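Local coordinates for protein superoxide dismutase (Candida albicans, PDB 4GUN) that probably destroys toxic superoxide radicals in the cell, using a bound manganese ion to convert them to hydrogen peroxide and oxygen, at residues N42-N45 with A46-A50; P185-F188 with K189-N193. The protein carries 2 engineered substitutions. All blocks are in the same frame, centred on the assembly; numbering follows the deposited sequence.

Interaction 1 of 2, residues N42-N45 with A46-A50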
loop_
_atom_site.group_PDB
_atom_site.type_symbol
_atom_site.label_atom_id
_atom_site.label_comp_id
_atom_site.label_asym_id
_atom_site.label_seq_id
_atom_site.Cartn_x
_atom_site.Cartn_y
_atom_site.Cartn_z
ATOM N N ASN A 42 -16.525 -12.266 -14.249
ATOM C CA ASN A 42 -17.411 -11.200 -14.683
ATOM C C ASN A 42 -16.776 -9.820 -14.540
ATOM O O ASN A 42 -16.863 -9.006 -15.471
ATOM C CB ASN A 42 -18.754 -11.293 -13.943
ATOM C CG ASN A 42 -19.570 -12.482 -14.397
ATOM O OD1 ASN A 42 -19.374 -13.003 -15.504
ATOM N ND2 ASN A 42 -20.529 -12.918 -13.574
ATOM N N GLY A 43 -16.123 -9.596 -13.391
ATOM C CA GLY A 43 -15.450 -8.356 -13.064
ATOM C C GLY A 43 -14.342 -8.043 -14.046
ATOM O O GLY A 43 -14.246 -6.910 -14.515
ATOM N N TYR A 44 -13.537 -9.050 -14.419
ATOM C CA TYR A 44 -12.485 -8.830 -15.408
ATOM C C TYR A 44 -13.064 -8.497 -16.777
ATOM O O TYR A 44 -12.635 -7.516 -17.378
ATOM C CB TYR A 44 -11.474 -10.005 -15.480
ATOM C CG TYR A 44 -10.393 -9.822 -16.527
ATOM C CD1 TYR A 44 -9.215 -9.139 -16.233
ATOM C CD2 TYR A 44 -10.535 -10.357 -17.804
ATOM C CE1 TYR A 44 -8.227 -8.948 -17.201
ATOM C CE2 TYR A 44 -9.564 -10.157 -18.784
ATOM C CZ TYR A 44 -8.407 -9.460 -18.477
ATOM O OH TYR A 44 -7.450 -9.295 -19.446
ATOM N N ASN A 45 -14.034 -9.287 -17.272
ATOM C CA ASN A 45 -14.593 -9.014 -18.611
ATOM C C ASN A 45 -15.268 -7.632 -18.722
ATOM O O ASN A 45 -15.146 -6.975 -19.762
ATOM C CB ASN A 45 -15.468 -10.166 -19.122
ATOM C CG ASN A 45 -14.755 -11.494 -19.249
ATOM O OD1 ASN A 45 -13.575 -11.578 -19.600
ATOM N ND2 ASN A 45 -15.458 -12.570 -18.947
ATOM N N ALA A 46 -15.920 -7.170 -17.635
ATOM C CA ALA A 46 -16.548 -5.848 -17.578
ATOM C C ALA A 46 -15.481 -4.757 -17.509
ATOM O O ALA A 46 -15.621 -3.759 -18.215
ATOM C CB ALA A 46 -17.482 -5.743 -16.377
ATOM N N ALA A 47 -14.410 -4.952 -16.692
ATOM C CA ALA A 47 -13.290 -3.994 -16.550
ATOM C C ALA A 47 -12.573 -3.793 -17.863
ATOM O O ALA A 47 -12.192 -2.661 -18.177
ATOM C CB ALA A 47 -12.296 -4.463 -15.492
ATOM N N ILE A 48 -12.381 -4.876 -18.632
ATOM C CA ILE A 48 -11.723 -4.790 -19.940
ATOM C C ILE A 48 -12.567 -3.990 -20.931
ATOM O O ILE A 48 -12.022 -3.182 -21.686
ATOM C CB ILE A 48 -11.262 -6.180 -20.473
ATOM C CG1 ILE A 48 -9.974 -6.654 -19.755
ATOM C CG2 ILE A 48 -11.098 -6.224 -22.018
ATOM C CD1 ILE A 48 -8.836 -5.617 -19.553
ATOM N N ASP A 49 -13.890 -4.202 -20.905
ATOM C CA ASP A 49 -14.814 -3.487 -21.781
ATOM C C ASP A 49 -14.782 -1.984 -21.438
ATOM O O ASP A 49 -14.742 -1.135 -22.347
ATOM C CB ASP A 49 -16.236 -4.055 -21.633
ATOM C CG ASP A 49 -17.202 -3.568 -22.697
ATOM O OD1 ASP A 49 -18.421 -3.562 -22.428
ATOM O OD2 ASP A 49 -16.737 -3.200 -23.802
ATOM N N ALA A 50 -14.766 -1.663 -20.118
ATOM C CA ALA A 50 -14.720 -0.280 -19.639
ATOM C C ALA A 50 -13.395 0.405 -20.044
ATOM O O ALA A 50 -13.393 1.577 -20.441
ATOM C CB ALA A 50 -14.917 -0.242 -18.130
#
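I48 lies over one face of the Y44 ring, one helical turn further along. Its CG1 sits 3.8 Å from the ring centroid, 25° off the normal, as a CH-pi contact. The approach is off-centre: the shortest distance is 3.5 Å, from I48 CG1 to Y44 CZ, near the hydroxyl end. I48 CD1 follows, 3.9 Å from Y44 OH. The Y44 ring reaches this place because its CG stands anti to the backbone N (chi1 178°). Beneath the pair, I48 N donates to Y44 O at 2.9 Å. The same i to i+4 bonding joins A46 N to N42 O and A47 N to G43 O. The fourth bond, D49 N to N45 O, is longer at 3.3 Å. Around this shell, A47 packs on N69 and I70 of helix 60-85, and Y44 touches H73 of the same helix. The side chain of N45 is held by I8, whose N bonds to N45 OD1, and D49 OD2 accepts from I2 N. L60 and V55 of a second subunit pack on Y44 and I48. This is an i to i+4 aromatic-aliphatic pair on helix 26-56, part of the alpha-hairpin domain of iron/manganese superoxide dismutases, at a subunit interface.

Interaction 2 of 2, residues P185-F188 with K189-N193. Engineered in segment 185-188: P185 (natural residue Leu).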
loop_
_atom_site.group_PDB
_atom_site.type_symbol
_atom_site.label_atom_id
_atom_site.label_comp_id
_atom_site.label_asym_id
_atom_site.label_seq_id
_atom_site.Cartn_x
_atom_site.Cartn_y
_atom_site.Cartn_z
ATOM N N PRO A 185 -5.809 -21.214 11.759
ATOM C CA PRO A 185 -4.688 -22.182 11.747
ATOM C C PRO A 185 -5.111 -23.629 11.457
ATOM O O PRO A 185 -4.311 -24.399 10.935
ATOM C CB PRO A 185 -4.102 -22.063 13.168
ATOM C CG PRO A 185 -4.531 -20.714 13.652
ATOM C CD PRO A 185 -5.908 -20.556 13.082
ATOM N N ASP A 186 -6.357 -24.016 11.811
ATOM C CA ASP A 186 -6.820 -25.400 11.586
ATOM C C ASP A 186 -6.983 -25.683 10.097
ATOM O O ASP A 186 -6.624 -26.746 9.618
ATOM C CB ASP A 186 -8.119 -25.670 12.363
ATOM C CG ASP A 186 -7.931 -25.802 13.868
ATOM O OD1 ASP A 186 -6.788 -25.642 14.346
ATOM O OD2 ASP A 186 -8.914 -26.098 14.559
ATOM N N TYR A 187 -7.443 -24.695 9.360
ATOM C CA TYR A 187 -7.589 -24.777 7.917
ATOM C C TYR A 187 -6.200 -24.875 7.282
ATOM O O TYR A 187 -5.988 -25.754 6.445
ATOM C CB TYR A 187 -8.353 -23.556 7.419
ATOM C CG TYR A 187 -8.196 -23.266 5.944
ATOM C CD1 TYR A 187 -8.751 -24.108 4.986
ATOM C CD2 TYR A 187 -7.595 -22.092 5.509
ATOM C CE1 TYR A 187 -8.680 -23.804 3.625
ATOM C CE2 TYR A 187 -7.532 -21.770 4.152
ATOM C CZ TYR A 187 -8.075 -22.631 3.215
ATOM O OH TYR A 187 -7.993 -22.331 1.877
ATOM N N PHE A 188 -5.252 -24.003 7.696
ATOM C CA PHE A 188 -3.875 -24.047 7.181
ATOM C C PHE A 188 -3.236 -25.443 7.362
ATOM O O PHE A 188 -2.717 -26.008 6.394
ATOM C CB PHE A 188 -3.007 -22.926 7.774
ATOM C CG PHE A 188 -3.459 -21.541 7.376
ATOM C CD1 PHE A 188 -4.089 -21.316 6.149
ATOM C CD2 PHE A 188 -3.258 -20.461 8.220
ATOM C CE1 PHE A 188 -4.529 -20.043 5.792
ATOM C CE2 PHE A 188 -3.669 -19.185 7.850
ATOM C CZ PHE A 188 -4.310 -18.986 6.637
ATOM N N LYS A 189 -3.373 -26.019 8.558
ATOM C CA LYS A 189 -2.899 -27.362 8.880
ATOM C C LYS A 189 -3.589 -28.410 7.965
ATOM O O LYS A 189 -2.913 -29.177 7.280
ATOM C CB LYS A 189 -3.153 -27.652 10.381
ATOM C CG LYS A 189 -2.408 -28.870 10.927
ATOM C CD LYS A 189 -2.544 -29.009 12.454
ATOM C CE LYS A 189 -1.466 -28.288 13.246
ATOM N NZ LYS A 189 -0.145 -28.981 13.185
ATOM N N ALA A 190 -4.925 -28.371 7.899
ATOM C CA ALA A 190 -5.753 -29.296 7.131
ATOM C C ALA A 190 -5.587 -29.330 5.608
ATOM O O ALA A 190 -5.720 -30.408 5.029
ATOM C CB ALA A 190 -7.211 -29.091 7.488
ATOM N N ILE A 191 -5.365 -28.177 4.958
ATOM C CA ILE A 191 -5.294 -28.076 3.484
ATOM C C ILE A 191 -4.191 -28.925 2.832
ATOM O O ILE A 191 -4.367 -29.368 1.701
ATOM C CB ILE A 191 -5.284 -26.583 2.985
ATOM C CG1 ILE A 191 -5.672 -26.481 1.471
ATOM C CG2 ILE A 191 -3.956 -25.882 3.289
ATOM C CD1 ILE A 191 -6.156 -25.115 1.016
ATOM N N TRP A 192 -3.054 -29.117 3.521
ATOM C CA TRP A 192 -1.927 -29.893 2.986
ATOM C C TRP A 192 -2.271 -31.344 2.629
ATOM O O TRP A 192 -1.670 -31.894 1.718
ATOM C CB TRP A 192 -0.694 -29.777 3.885
ATOM C CG TRP A 192 -0.218 -28.361 3.974
ATOM C CD1 TRP A 192 -0.470 -27.477 4.980
ATOM C CD2 TRP A 192 0.475 -27.629 2.958
ATOM N NE1 TRP A 192 0.093 -26.259 4.692
ATOM C CE2 TRP A 192 0.661 -26.315 3.443
ATOM C CE3 TRP A 192 1.004 -27.970 1.697
ATOM C CZ2 TRP A 192 1.345 -25.339 2.714
ATOM C CZ3 TRP A 192 1.640 -26.987 0.951
ATOM C CH2 TRP A 192 1.803 -25.688 1.455
ATOM N N ASN A 193 -3.309 -31.906 3.277
ATOM C CA ASN A 193 -3.856 -33.238 3.014
ATOM C C ASN A 193 -4.507 -33.332 1.604
ATOM O O ASN A 193 -4.659 -34.430 1.082
ATOM C CB ASN A 193 -4.853 -33.617 4.091
ATOM C CG ASN A 193 -4.267 -33.700 5.473
ATOM O OD1 ASN A 193 -3.531 -34.624 5.801
ATOM N ND2 ASN A 193 -4.557 -32.719 6.314
#
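Y187 and I191 pack side by side on the buried flank of helix 184-191, pointing the same way. Of the isoleucine, CD1 is what meets the tyrosine side chain: it is 3.4 Å from Y187 OH and 3.8 Å from Y187 CZ. I191 CG1 stands anti to its backbone N (chi1 -162°), which carries CD1 out along the tyrosine. Beneath the pair, I191 N donates to Y187 O at 2.9 Å. F83 of helix 60-85 packs on both side chains. The Y187 hydroxyl is hydrogen-bonded to D170 O. F188 and W192 are buried against helix 115-127, F188 on L126 and W192 NE1 bonded to N123 OD1. W192 CD1 lies 3.0 Å from F188 O. The outer side is looser. The engineered P185, D186 and K189 are exposed. Here the two segments are linked by backbone bonds, K189 N to P185 O at 3.0 Å and A190 N to D186 O at 2.9 Å. W192 and N193 form a 3-10 turn. There N193 ND2 donates to A190 O at 2.9 Å, from above the carbonyl plane. The contact belongs to a short amphipathic helix of the C-terminal domain, whose buried tyrosine binds the backbone of a manganese ligand, a second-shell position of the metal site.

Interactions 1 and 2 lie in series along the chain and on opposite sides of its centre. Their centres are 34 Å apart and their nearest atoms about 21 Å apart, so they do not touch. Each belongs to a different domain of the superoxide dismutase fold. Interaction 2 is close to the metal: the Y187 side chain is about 7 Å from the manganese ion and about 6 Å from the side chain of H32. Interaction 1 is further out, with the Y44 side chain about 11 Å from that of H80. H32 shares helix 26-56 with interaction 1, and helix 60-85, which carries H80, packs against both interactions.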